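Local coordinates for predicted sugar phosphatases of the HAD superfamily (Cytophaga hutchinsonii, PDB 2HX1), which probably hydrolyses phosphate esters of sugars, as a magnesium-binding phosphatase of the HAD superfamily, at residues F18-G23 with F202-S207; N37-L42 with Q47-V52; Q208-A213 with F245-A250; D233-D238 with T269-T274. One frame throughout, in Å; residues are numbered along the deposited sequence.

Interaction 1: residues F18-G23 with F202-S207. With MG (magnesium ion), chain E.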
loop_
_atom_site.group_PDB
_atom_site.type_symbol
_atom_site.label_atom_id
_atom_site.label_comp_id
_atom_site.label_asym_id
_atom_site.label_seq_id
_atom_site.Cartn_x
_atom_site.Cartn_y
_atom_site.Cartn_z
ATOM N N PHE A 18 8.622 29.680 11.358
ATOM C CA PHE A 18 7.940 29.213 10.147
ATOM C C PHE A 18 6.539 28.720 10.532
ATOM O O PHE A 18 6.405 27.854 11.374
ATOM C CB PHE A 18 8.679 28.056 9.436
ATOM C CG PHE A 18 10.087 28.385 8.962
ATOM C CD1 PHE A 18 10.585 29.670 8.943
ATOM C CD2 PHE A 18 10.898 27.373 8.467
ATOM C CE1 PHE A 18 11.873 29.933 8.488
ATOM C CE2 PHE A 18 12.196 27.645 8.043
ATOM C CZ PHE A 18 12.657 28.922 8.031
ATOM N N PHE A 19 5.515 29.322 9.925
ATOM C CA PHE A 19 4.130 28.978 10.184
ATOM C C PHE A 19 3.554 28.197 8.995
ATOM O O PHE A 19 3.633 28.672 7.888
ATOM C CB PHE A 19 3.286 30.247 10.348
ATOM C CG PHE A 19 3.482 30.986 11.662
ATOM C CD1 PHE A 19 2.921 30.519 12.836
ATOM C CD2 PHE A 19 4.176 32.161 11.702
ATOM C CE1 PHE A 19 3.075 31.193 14.012
ATOM C CE2 PHE A 19 4.339 32.837 12.888
ATOM C CZ PHE A 19 3.767 32.378 14.025
ATOM N N ASP A 20 3.023 26.995 9.227
ATOM C CA ASP A 20 2.028 26.411 8.338
ATOM C C ASP A 20 0.776 27.306 8.416
ATOM O O ASP A 20 0.582 27.977 9.435
ATOM C CB ASP A 20 1.708 24.975 8.774
ATOM C CG ASP A 20 0.579 24.349 7.980
ATOM O OD1 ASP A 20 0.554 24.487 6.749
ATOM O OD2 ASP A 20 -0.296 23.713 8.600
ATOM N N ALA A 21 -0.046 27.348 7.359
ATOM C CA ALA A 21 -1.214 28.253 7.349
ATOM C C ALA A 21 -2.454 27.496 7.823
ATOM O O ALA A 21 -2.918 27.746 8.916
ATOM C CB ALA A 21 -1.435 28.898 6.001
ATOM N N PHE A 22 -2.946 26.530 7.051
ATOM C CA PHE A 22 -4.200 25.866 7.396
ATOM C C PHE A 22 -4.047 24.952 8.617
ATOM O O PHE A 22 -3.106 24.140 8.702
ATOM C CB PHE A 22 -4.801 25.118 6.195
ATOM C CG PHE A 22 -5.601 25.996 5.266
ATOM C CD1 PHE A 22 -6.901 26.369 5.582
ATOM C CD2 PHE A 22 -5.060 26.446 4.057
ATOM C CE1 PHE A 22 -7.648 27.193 4.713
ATOM C CE2 PHE A 22 -5.805 27.261 3.186
ATOM C CZ PHE A 22 -7.098 27.624 3.514
ATOM N N GLY A 23 -4.962 25.132 9.564
ATOM C CA GLY A 23 -4.962 24.434 10.844
ATOM C C GLY A 23 -4.186 25.115 11.940
ATOM O O GLY A 23 -4.167 24.629 13.086
ATOM N N PHE A 202 5.866 18.188 -4.412
ATOM C CA PHE A 202 6.699 19.282 -3.897
ATOM C C PHE A 202 6.109 19.801 -2.619
ATOM O O PHE A 202 4.873 19.860 -2.461
ATOM C CB PHE A 202 6.786 20.430 -4.903
ATOM C CG PHE A 202 7.595 20.095 -6.162
ATOM C CD1 PHE A 202 8.887 19.598 -6.064
ATOM C CD2 PHE A 202 7.066 20.316 -7.417
ATOM C CE1 PHE A 202 9.647 19.322 -7.206
ATOM C CE2 PHE A 202 7.817 20.044 -8.563
ATOM C CZ PHE A 202 9.101 19.546 -8.447
ATOM N N GLY A 203 6.999 20.166 -1.707
ATOM C CA GLY A 203 6.612 20.800 -0.462
ATOM C C GLY A 203 6.926 19.913 0.700
ATOM O O GLY A 203 7.487 18.821 0.538
ATOM N N LYS A 204 6.507 20.378 1.879
ATOM C CA LYS A 204 6.729 19.664 3.129
ATOM C C LYS A 204 6.184 18.250 2.972
ATOM O O LYS A 204 5.112 18.080 2.405
ATOM C CB LYS A 204 6.019 20.377 4.297
ATOM C CG LYS A 204 6.343 21.899 4.439
ATOM C CD LYS A 204 5.439 22.569 5.462
ATOM C CE LYS A 204 4.015 22.778 4.950
ATOM N NZ LYS A 204 3.243 23.658 5.839
ATOM N N PRO A 205 6.888 17.243 3.516
ATOM C CA PRO A 205 8.068 17.252 4.389
ATOM C C PRO A 205 9.457 17.356 3.712
ATOM O O PRO A 205 10.488 17.154 4.386
ATOM C CB PRO A 205 7.969 15.900 5.073
ATOM C CG PRO A 205 7.406 15.011 4.014
ATOM C CD PRO A 205 6.403 15.874 3.278
ATOM N N ASP A 206 9.495 17.669 2.414
ATOM C CA ASP A 206 10.764 17.989 1.735
ATOM C C ASP A 206 11.295 19.263 2.386
ATOM O O ASP A 206 10.575 19.912 3.147
ATOM C CB ASP A 206 10.577 18.269 0.237
ATOM C CG ASP A 206 10.174 17.020 -0.588
ATOM O OD1 ASP A 206 10.206 15.858 -0.067
ATOM O OD2 ASP A 206 9.855 17.237 -1.791
ATOM N N SER A 207 12.539 19.618 2.058
ATOM C CA SER A 207 13.275 20.664 2.757
ATOM C C SER A 207 13.693 21.850 1.885
ATOM O O SER A 207 14.389 22.756 2.388
ATOM C CB SER A 207 14.516 20.063 3.388
ATOM O OG SER A 207 15.454 19.702 2.394
HETATM MG MG MG E . -1.883 22.583 8.346
HETATM O O HOH W 1 -1.798 23.176 6.384
HETATM O O HOH W 2 -0.410 21.077 7.919
HETATM O O HOH W 3 -3.518 21.493 7.987
#
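Two torsions bring Asp20 and Lys204 together. CG of Asp20 lies opposite the backbone N (chi1 174°). The long chain of Lys204 runs extended except for one bend at chi3 (-74°), and this bend carries NZ to the carboxylate. The two backbones stay well apart, with the CA atoms of Asp20 and Lys204 9.7 Å from each other. The contact is made by the side chains alone, with NZ of Lys204 set against the carboxylate of Asp20. Lys204 NZ stands 3.0 Å from Asp20 OD1, a salt bridge whose hydrogen bond is weak in geometry.

The two carboxylate oxygens of Asp20 have different tasks. OD2 of Asp20 binds the magnesium ion at 2.0 Å. OD1 of Asp20 faces the lysine and also accepts a hydrogen bond of 2.7 Å from water 1, which is itself a metal ligand. The carboxylate is thus tied down through both oxygens. The carbonyl O of Phe22 adds a further protein ligand, 2.0 Å from the magnesium ion. Asp233 OD1 and waters 1, 2 and 3 bring the total to six ligands.

The ammonium group of Lys204 has other partners too. It forms a salt bridge with Asp238 OD1 and a hydrogen bond to Val52 O. A cis peptide bond follows Lys204, and Asp206 N bonds back to Gly203 O across this turn.

The arrangement is that of a HAD active site. Asp20 follows directly on strand 16-19, a place consistent with the aspartate nucleophile of HAD phosphatases, and Lys204 is consistent with the conserved lysine of the third HAD motif.

Interaction 2: residues N37-L42 with Q47-V52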
loop_
_atom_site.group_PDB
_atom_site.type_symbol
_atom_site.label_atom_id
_atom_site.label_comp_id
_atom_site.label_asym_id
_atom_site.label_seq_id
_atom_site.Cartn_x
_atom_site.Cartn_y
_atom_site.Cartn_z
ATOM N N ASN A 37 -3.133 39.154 16.920
ATOM C CA ASN A 37 -2.230 39.503 18.031
ATOM C C ASN A 37 -0.870 38.800 17.925
ATOM O O ASN A 37 0.183 39.390 18.236
ATOM C CB ASN A 37 -2.907 39.245 19.381
ATOM C CG ASN A 37 -4.208 40.067 19.549
ATOM O OD1 ASN A 37 -4.246 41.268 19.239
ATOM N ND2 ASN A 37 -5.267 39.421 20.012
ATOM N N THR A 38 -0.865 37.559 17.436
ATOM C CA THR A 38 0.399 36.862 17.226
ATOM C C THR A 38 1.301 37.680 16.316
ATOM O O THR A 38 2.501 37.835 16.574
ATOM C CB THR A 38 0.209 35.477 16.618
ATOM O OG1 THR A 38 -0.454 34.632 17.562
ATOM C CG2 THR A 38 1.542 34.884 16.270
ATOM N N PHE A 39 0.729 38.229 15.255
ATOM C CA PHE A 39 1.537 38.976 14.290
ATOM C C PHE A 39 1.933 40.362 14.813
ATOM O O PHE A 39 3.054 40.814 14.627
ATOM C CB PHE A 39 0.823 38.995 12.925
ATOM C CG PHE A 39 0.839 37.663 12.257
ATOM C CD1 PHE A 39 2.016 37.175 11.728
ATOM C CD2 PHE A 39 -0.289 36.854 12.246
ATOM C CE1 PHE A 39 2.065 35.919 11.132
ATOM C CE2 PHE A 39 -0.239 35.599 11.664
ATOM C CZ PHE A 39 0.936 35.139 11.109
ATOM N N ASP A 40 1.008 41.022 15.481
ATOM C CA ASP A 40 1.338 42.227 16.235
ATOM C C ASP A 40 2.501 41.939 17.205
ATOM O O ASP A 40 3.482 42.688 17.288
ATOM C CB ASP A 40 0.106 42.681 17.011
ATOM C CG ASP A 40 -0.994 43.220 16.094
ATOM O OD1 ASP A 40 -0.653 43.688 14.980
ATOM O OD2 ASP A 40 -2.190 43.166 16.479
ATOM N N TYR A 41 2.414 40.820 17.918
ATOM C CA TYR A 41 3.448 40.494 18.904
ATOM C C TYR A 41 4.814 40.353 18.252
ATOM O O TYR A 41 5.796 40.933 18.716
ATOM C CB TYR A 41 3.111 39.216 19.673
ATOM C CG TYR A 41 4.077 38.881 20.787
ATOM C CD1 TYR A 41 4.034 39.551 22.001
ATOM C CD2 TYR A 41 5.032 37.871 20.631
ATOM C CE1 TYR A 41 4.931 39.225 23.041
ATOM C CE2 TYR A 41 5.914 37.545 21.648
ATOM C CZ TYR A 41 5.858 38.224 22.852
ATOM O OH TYR A 41 6.738 37.895 23.863
ATOM N N LEU A 42 4.895 39.574 17.176
ATOM C CA LEU A 42 6.199 39.318 16.573
ATOM C C LEU A 42 6.821 40.628 16.046
ATOM O O LEU A 42 8.036 40.825 16.151
ATOM C CB LEU A 42 6.095 38.277 15.453
ATOM C CG LEU A 42 5.654 36.871 15.862
ATOM C CD1 LEU A 42 5.225 36.081 14.639
ATOM C CD2 LEU A 42 6.766 36.174 16.620
ATOM N N GLN A 47 10.655 40.068 15.675
ATOM C CA GLN A 47 10.974 38.683 15.332
ATOM C C GLN A 47 10.480 38.363 13.931
ATOM O O GLN A 47 9.315 38.617 13.578
ATOM C CB GLN A 47 10.381 37.706 16.342
ATOM C CG GLN A 47 11.364 37.254 17.401
ATOM C CD GLN A 47 10.715 36.309 18.395
ATOM O OE1 GLN A 47 10.761 35.092 18.215
ATOM N NE2 GLN A 47 10.076 36.873 19.439
ATOM N N ASP A 48 11.385 37.805 13.145
ATOM C CA ASP A 48 11.087 37.403 11.779
ATOM C C ASP A 48 10.154 36.200 11.744
ATOM O O ASP A 48 10.102 35.392 12.690
ATOM C CB ASP A 48 12.386 37.090 11.022
ATOM C CG ASP A 48 13.227 38.342 10.800
ATOM O OD1 ASP A 48 12.721 39.249 10.101
ATOM O OD2 ASP A 48 14.351 38.443 11.364
ATOM N N TYR A 49 9.418 36.083 10.640
ATOM C CA TYR A 49 8.621 34.908 10.409
ATOM C C TYR A 49 8.423 34.739 8.901
ATOM O O TYR A 49 8.596 35.692 8.134
ATOM C CB TYR A 49 7.268 35.032 11.140
ATOM C CG TYR A 49 6.368 35.978 10.414
ATOM C CD1 TYR A 49 5.639 35.549 9.307
ATOM C CD2 TYR A 49 6.299 37.327 10.780
ATOM C CE1 TYR A 49 4.861 36.417 8.585
ATOM C CE2 TYR A 49 5.486 38.229 10.056
ATOM C CZ TYR A 49 4.775 37.755 8.956
ATOM O OH TYR A 49 3.975 38.579 8.203
ATOM N N TYR A 50 8.103 33.511 8.496
ATOM C CA TYR A 50 7.612 33.194 7.158
ATOM C C TYR A 50 6.422 32.292 7.311
ATOM O O TYR A 50 6.280 31.601 8.336
ATOM C CB TYR A 50 8.628 32.449 6.312
ATOM C CG TYR A 50 9.823 33.256 5.918
ATOM C CD1 TYR A 50 9.791 34.092 4.802
ATOM C CD2 TYR A 50 11.002 33.177 6.654
ATOM C CE1 TYR A 50 10.922 34.843 4.439
ATOM C CE2 TYR A 50 12.100 33.910 6.313
ATOM C CZ TYR A 50 12.064 34.742 5.211
ATOM O OH TYR A 50 13.191 35.440 4.891
ATOM N N ILE A 51 5.590 32.281 6.275
ATOM C CA ILE A 51 4.563 31.272 6.111
ATOM C C ILE A 51 5.102 30.289 5.081
ATOM O O ILE A 51 5.538 30.709 4.016
ATOM C CB ILE A 51 3.218 31.915 5.646
ATOM C CG1 ILE A 51 2.651 32.787 6.782
ATOM C CG2 ILE A 51 2.258 30.842 5.188
ATOM C CD1 ILE A 51 1.508 33.654 6.421
ATOM N N VAL A 52 5.107 29.000 5.422
ATOM C CA VAL A 52 5.649 27.945 4.577
ATOM C C VAL A 52 4.455 26.998 4.367
ATOM O O VAL A 52 3.982 26.351 5.309
ATOM C CB VAL A 52 6.815 27.225 5.252
ATOM C CG1 VAL A 52 7.314 26.109 4.386
ATOM C CG2 VAL A 52 7.910 28.231 5.579
#
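Phe39 and Leu42 of helix 35-44 meet Gln47 and Tyr49 on the chain that turns back into the sheet. The aromatic part is a T-shaped pair. The edge of Phe39 points at one face of Tyr49, with the ring centroids 5.1 Å apart and the planes at 66°. Phe39 CE1 comes within 3.8 Å of Tyr49 CE1, so it sits toward the rim of the tyrosine ring and not over its middle. CG of Tyr49 lies between the backbone N and the carbonyl carbon (chi1 75°), and the ring is offered to the helix from there.

The aliphatic part belongs to Leu42. Its CD1 methyl rests 4.2 Å from Tyr49 CB. Its other methyl, CD2, lies 3.9 Å from Gln47 CB.

The polar part is one backbone bond. Gln47 N gives a nearly straight hydrogen bond of 2.8 Å to Leu42 O (173°), tying the helix to the chain leading into strand 48-53. Replacing Tyr49 by an alanine would probably leave the edge of Phe39 without its ring face and open a gap between Phe39 and the strand.

The contact lies in the beta-alpha-beta crossover that joins the parallel strands 16-19 and 48-53. Leu42 also reaches Phe19 on strand 16-19, and Ile75 touches both Phe39 and Tyr49. Tyr50 points away from helix 35-44 and packs on helix 208-218.

Interaction 3: residues Q208-A213 with F245-A250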
loop_
_atom_site.group_PDB
_atom_site.type_symbol
_atom_site.label_atom_id
_atom_site.label_comp_id
_atom_site.label_asym_id
_atom_site.label_seq_id
_atom_site.Cartn_x
_atom_site.Cartn_y
_atom_site.Cartn_z
ATOM N N GLN A 208 13.286 21.866 0.604
ATOM C CA GLN A 208 13.703 22.952 -0.298
ATOM C C GLN A 208 13.209 24.299 0.153
ATOM O O GLN A 208 13.955 25.266 0.102
ATOM C CB GLN A 208 13.304 22.717 -1.773
ATOM C CG GLN A 208 14.030 21.522 -2.441
ATOM C CD GLN A 208 13.980 21.549 -3.979
ATOM O OE1 GLN A 208 14.601 22.400 -4.604
ATOM N NE2 GLN A 208 13.244 20.608 -4.585
HETATM N N MSE A 209 11.966 24.374 0.610
HETATM C CA MSE A 209 11.402 25.670 0.997
HETATM C C MSE A 209 12.097 26.209 2.247
HETATM O O MSE A 209 12.422 27.441 2.326
HETATM C CB MSE A 209 9.908 25.588 1.218
HETATM C CG MSE A 209 9.100 25.536 -0.071
HETATM SE SE MSE A 209 7.192 25.516 0.320
HETATM C CE MSE A 209 6.978 23.913 1.393
ATOM N N PHE A 210 12.320 25.287 3.197
ATOM C CA PHE A 210 13.046 25.583 4.429
ATOM C C PHE A 210 14.415 26.120 4.078
ATOM O O PHE A 210 14.853 27.103 4.630
ATOM C CB PHE A 210 13.257 24.335 5.301
ATOM C CG PHE A 210 11.990 23.700 5.841
ATOM C CD1 PHE A 210 10.867 24.441 6.139
ATOM C CD2 PHE A 210 11.952 22.332 6.067
ATOM C CE1 PHE A 210 9.721 23.822 6.658
ATOM C CE2 PHE A 210 10.827 21.713 6.560
ATOM C CZ PHE A 210 9.700 22.459 6.866
HETATM N N MSE A 211 15.095 25.465 3.157
HETATM C CA MSE A 211 16.444 25.861 2.790
HETATM C C MSE A 211 16.483 27.277 2.167
HETATM O O MSE A 211 17.416 28.049 2.377
HETATM C CB MSE A 211 17.026 24.818 1.833
HETATM C CG MSE A 211 18.468 25.072 1.461
HETATM SE SE MSE A 211 19.735 25.314 3.011
HETATM C CE MSE A 211 20.313 23.430 3.470
ATOM N N PHE A 212 15.463 27.591 1.383
ATOM C CA PHE A 212 15.322 28.906 0.762
ATOM C C PHE A 212 15.174 30.017 1.824
ATOM O O PHE A 212 15.881 31.023 1.790
ATOM C CB PHE A 212 14.132 28.875 -0.222
ATOM C CG PHE A 212 13.851 30.192 -0.848
ATOM C CD1 PHE A 212 14.670 30.683 -1.837
ATOM C CD2 PHE A 212 12.795 30.969 -0.406
ATOM C CE1 PHE A 212 14.418 31.925 -2.402
ATOM C CE2 PHE A 212 12.551 32.216 -0.942
ATOM C CZ PHE A 212 13.345 32.695 -1.941
ATOM N N ALA A 213 14.295 29.785 2.797
ATOM C CA ALA A 213 14.060 30.720 3.895
ATOM C C ALA A 213 15.318 30.828 4.749
ATOM O O ALA A 213 15.727 31.925 5.128
ATOM C CB ALA A 213 12.884 30.262 4.767
ATOM N N PHE A 245 14.977 18.460 8.800
ATOM C CA PHE A 245 15.833 19.559 8.374
ATOM C C PHE A 245 16.644 20.149 9.517
ATOM O O PHE A 245 17.549 20.923 9.267
ATOM C CB PHE A 245 15.004 20.676 7.754
ATOM C CG PHE A 245 15.820 21.714 7.055
ATOM C CD1 PHE A 245 16.546 21.382 5.915
ATOM C CD2 PHE A 245 15.864 23.009 7.501
ATOM C CE1 PHE A 245 17.310 22.330 5.261
ATOM C CE2 PHE A 245 16.639 23.980 6.846
ATOM C CZ PHE A 245 17.345 23.643 5.718
ATOM N N GLY A 246 16.331 19.804 10.755
ATOM C CA GLY A 246 17.060 20.330 11.911
ATOM C C GLY A 246 16.337 21.445 12.641
ATOM O O GLY A 246 16.839 21.965 13.643
ATOM N N LEU A 247 15.149 21.815 12.166
ATOM C CA LEU A 247 14.397 22.904 12.814
ATOM C C LEU A 247 13.811 22.400 14.130
ATOM O O LEU A 247 13.596 21.206 14.296
ATOM C CB LEU A 247 13.276 23.416 11.905
ATOM C CG LEU A 247 13.648 23.853 10.484
ATOM C CD1 LEU A 247 12.397 24.280 9.707
ATOM C CD2 LEU A 247 14.686 24.988 10.551
ATOM N N ASP A 248 13.576 23.294 15.092
ATOM C CA ASP A 248 12.699 22.896 16.212
ATOM C C ASP A 248 11.302 22.930 15.623
ATOM O O ASP A 248 11.058 23.598 14.610
ATOM C CB ASP A 248 12.792 23.837 17.401
ATOM C CG ASP A 248 13.938 23.491 18.346
ATOM O OD1 ASP A 248 14.747 22.586 18.048
ATOM O OD2 ASP A 248 14.026 24.152 19.401
ATOM N N THR A 249 10.408 22.183 16.241
ATOM C CA THR A 249 9.045 22.084 15.810
ATOM C C THR A 249 8.035 22.232 16.960
ATOM O O THR A 249 8.225 21.700 18.050
ATOM C CB THR A 249 8.807 20.733 15.073
ATOM O OG1 THR A 249 9.139 19.637 15.946
ATOM C CG2 THR A 249 9.639 20.688 13.805
ATOM N N ALA A 250 6.930 22.903 16.669
ATOM C CA ALA A 250 5.831 23.016 17.611
ATOM C C ALA A 250 4.574 22.506 16.952
ATOM O O ALA A 250 4.140 23.040 15.920
ATOM C CB ALA A 250 5.653 24.477 18.092
#
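Phe210 and Met211 of helix 208-218 pack against the turn that joins helix 235-245 to strand 248-252 in the HAD core. Gly246 forms this turn with positive phi, as a Schellman motif, between the two touching residues Phe245 and Leu247. All the contacts are apolar.

Phe210 works in two ways. Its CB sits over one face of the Phe245 ring, 3.9 Å from the centroid, a CH-pi contact. Its own ring receives Leu247 CD1 nearly above the centre, 3.9 Å from the centroid and 11° off the normal. The two phenylalanine rings themselves are oblique, with planes at 40°.

Met211, a selenomethionine, comes to the edge of Phe245. Its chain bends at chi2 and chi3, which lays SE in the plane of the ring, 5.3 Å from the Phe245 centroid. This is a Met-aromatic contact. The methyl CE of Met211 is 3.7 Å from Phe245 CE1. Met211 also packs on Met211 of the second subunit, and Gln208 NE2 bonds to Lys244 O of that subunit.

Phe210 also touches Met230 and Val52, and Leu247 touches Ile228, so the cluster lies against strands 228-232 and 48-53.

Interaction 4: residues D233-D238 with T269-T274. With MG (magnesium ion), chain E; EDO (1,2-ethanediol), chain O.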
loop_
_atom_site.group_PDB
_atom_site.type_symbol
_atom_site.label_atom_id
_atom_site.label_comp_id
_atom_site.label_asym_id
_atom_site.label_seq_id
_atom_site.Cartn_x
_atom_site.Cartn_y
_atom_site.Cartn_z
ATOM N N ASP A 233 0.172 21.807 12.323
ATOM C CA ASP A 233 -0.875 20.934 12.876
ATOM C C ASP A 233 -0.807 19.497 12.392
ATOM O O ASP A 233 -1.562 18.653 12.877
ATOM C CB ASP A 233 -2.268 21.502 12.596
ATOM C CG ASP A 233 -2.577 21.559 11.113
ATOM O OD1 ASP A 233 -1.718 22.080 10.363
ATOM O OD2 ASP A 233 -3.656 21.064 10.692
ATOM N N THR A 234 0.102 19.205 11.466
ATOM C CA THR A 234 0.185 17.896 10.810
ATOM C C THR A 234 1.555 17.270 10.985
ATOM O O THR A 234 2.564 17.883 10.616
ATOM C CB THR A 234 -0.130 18.050 9.320
ATOM O OG1 THR A 234 -1.397 18.701 9.191
ATOM C CG2 THR A 234 -0.175 16.671 8.593
ATOM N N LEU A 235 1.584 16.069 11.571
ATOM C CA LEU A 235 2.846 15.391 11.920
ATOM C C LEU A 235 3.707 15.032 10.690
ATOM O O LEU A 235 4.911 15.281 10.626
ATOM C CB LEU A 235 2.556 14.124 12.754
ATOM C CG LEU A 235 2.105 14.419 14.193
ATOM C CD1 LEU A 235 1.345 13.274 14.831
ATOM C CD2 LEU A 235 3.259 14.821 15.134
ATOM N N HIS A 236 3.064 14.445 9.708
ATOM C CA HIS A 236 3.785 13.812 8.633
ATOM C C HIS A 236 4.233 14.817 7.586
ATOM O O HIS A 236 4.984 14.441 6.699
ATOM C CB HIS A 236 2.944 12.691 7.987
ATOM C CG HIS A 236 1.518 13.068 7.757
ATOM N ND1 HIS A 236 1.054 13.519 6.539
ATOM C CD2 HIS A 236 0.455 13.093 8.604
ATOM C CE1 HIS A 236 -0.238 13.793 6.640
ATOM N NE2 HIS A 236 -0.624 13.544 7.882
ATOM N N THR A 237 3.806 16.086 7.687
ATOM C CA THR A 237 4.285 17.119 6.777
ATOM C C THR A 237 5.117 18.219 7.515
ATOM O O THR A 237 6.355 18.350 7.337
ATOM C CB THR A 237 3.099 17.792 5.977
ATOM O OG1 THR A 237 2.150 18.346 6.885
ATOM C CG2 THR A 237 2.344 16.805 5.081
ATOM N N ASP A 238 4.448 18.997 8.356
ATOM C CA ASP A 238 5.103 20.067 9.122
ATOM C C ASP A 238 6.168 19.585 10.121
ATOM O O ASP A 238 7.279 20.107 10.138
ATOM C CB ASP A 238 4.063 20.887 9.887
ATOM C CG ASP A 238 2.921 21.337 9.008
ATOM O OD1 ASP A 238 3.183 21.782 7.859
ATOM O OD2 ASP A 238 1.762 21.202 9.451
ATOM N N THR A 269 3.473 7.037 14.923
ATOM C CA THR A 269 4.359 7.494 13.838
ATOM C C THR A 269 5.819 7.654 14.293
ATOM O O THR A 269 6.759 7.594 13.473
ATOM C CB THR A 269 3.895 8.855 13.254
ATOM O OG1 THR A 269 3.949 9.852 14.270
ATOM C CG2 THR A 269 2.472 8.804 12.700
ATOM N N GLY A 270 6.024 7.845 15.587
ATOM C CA GLY A 270 7.350 8.179 16.090
ATOM C C GLY A 270 7.841 9.553 15.648
ATOM O O GLY A 270 9.054 9.871 15.707
ATOM N N ILE A 271 6.897 10.384 15.218
ATOM C CA ILE A 271 7.207 11.750 14.842
ATOM C C ILE A 271 6.976 12.640 16.063
ATOM O O ILE A 271 5.830 12.966 16.398
ATOM C CB ILE A 271 6.342 12.244 13.658
ATOM C CG1 ILE A 271 6.602 11.391 12.403
ATOM C CG2 ILE A 271 6.638 13.740 13.371
ATOM C CD1 ILE A 271 5.502 11.511 11.303
ATOM N N VAL A 272 8.081 13.012 16.715
ATOM C CA VAL A 272 8.046 13.740 17.979
ATOM C C VAL A 272 8.298 15.235 17.784
ATOM O O VAL A 272 9.333 15.642 17.258
ATOM C CB VAL A 272 9.069 13.115 18.966
ATOM C CG1 VAL A 272 8.945 13.729 20.354
ATOM C CG2 VAL A 272 8.837 11.626 19.032
ATOM N N PRO A 273 7.343 16.074 18.220
ATOM C CA PRO A 273 7.601 17.510 18.150
ATOM C C PRO A 273 8.453 18.000 19.328
ATOM O O PRO A 273 8.359 17.444 20.428
ATOM C CB PRO A 273 6.193 18.122 18.190
ATOM C CG PRO A 273 5.307 17.088 18.731
ATOM C CD PRO A 273 6.031 15.778 18.802
ATOM N N THR A 274 9.270 19.031 19.095
ATOM C CA THR A 274 10.021 19.676 20.177
ATOM C C THR A 274 9.028 20.134 21.257
ATOM O O THR A 274 9.252 19.904 22.446
ATOM C CB THR A 274 10.888 20.867 19.694
ATOM O OG1 THR A 274 11.457 20.591 18.390
ATOM C CG2 THR A 274 12.013 21.191 20.729
HETATM MG MG MG E . -1.883 22.583 8.346
HETATM C C1 EDO O . 7.640 8.458 10.432
HETATM O O1 EDO O . 6.394 7.882 10.862
HETATM C C2 EDO O . 7.453 9.143 9.063
HETATM O O2 EDO O . 7.642 8.255 7.941
HETATM O O HOH W 3 -3.518 21.493 7.987
HETATM O O HOH W 2 -0.410 21.077 7.919
HETATM O O HOH W 1 -1.798 23.176 6.384
#
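Leu235 and Ile271 lie alongside each other, their side chains running in opposite directions. CG of Leu235 is opposite its carbonyl carbon (chi1 -73°), and its two methyls part from there. Leu235 CD2 rests 3.4 Å from Ile271 O and 4.0 Å from Ile271 CG2. Leu235 CD1 lies near Thr269 OG1, at 4.3 Å. The other branch of Ile271 extends along the helix start, where CD1 lies 3.9 Å from His236 CA. An alanine in place of Ile271 would probably open a gap beside Leu235 and His236.

Thr269 OG1 accepts from Ile271 N at 3.1 Å, an ST turn that fixes the loop, and it also bonds to Lys265 O. A 1,2-ethanediol, probably from the crystallisation liquor, bonds to Thr269 O and touches Ile271.

At the other end of 233-238, Asp233 OD1 binds the magnesium ion at 2.1 Å. Asp238 OD2 accepts from Thr234 N at 3.3 Å and from water 2, a metal ligand, while Lys204 holds Asp238 OD1. Asp233 and Asp238 fit the fourth HAD motif.

The packing joins the first turn of helix 235-245 to the loop between helix 262-269 and strand 275-277. Leu235 also touches Ile266 of helix 262-269, and Ile271 touches Ile239 and Leu240 further along helix 235-245.

How the interactions relate
Interactions 1 and 4 share the magnesium ion and its three waters, with centres 11 Å apart. Lys204 NZ joins them through a salt bridge of 2.8 Å to Asp238 OD1. The same NZ reaches interaction 2, lying 2.8 Å from Val52 O. Interaction 2 is remote from the magnesium ion, about 13 Å from the Phe39 side chain, but its strand 48-53 neighbours strand 16-19, with Phe19 N 2.9 Å from Tyr50 O. Interaction 3 lies closest to interaction 1, with centres about 9 Å apart. Its Met209 CE is 3.6 Å from Lys204 N. Thr249 N and Thr274 OG1, 2.9 Å apart, link interactions 3 and 4. Interactions 1, 3 and 4 touch the second subunit.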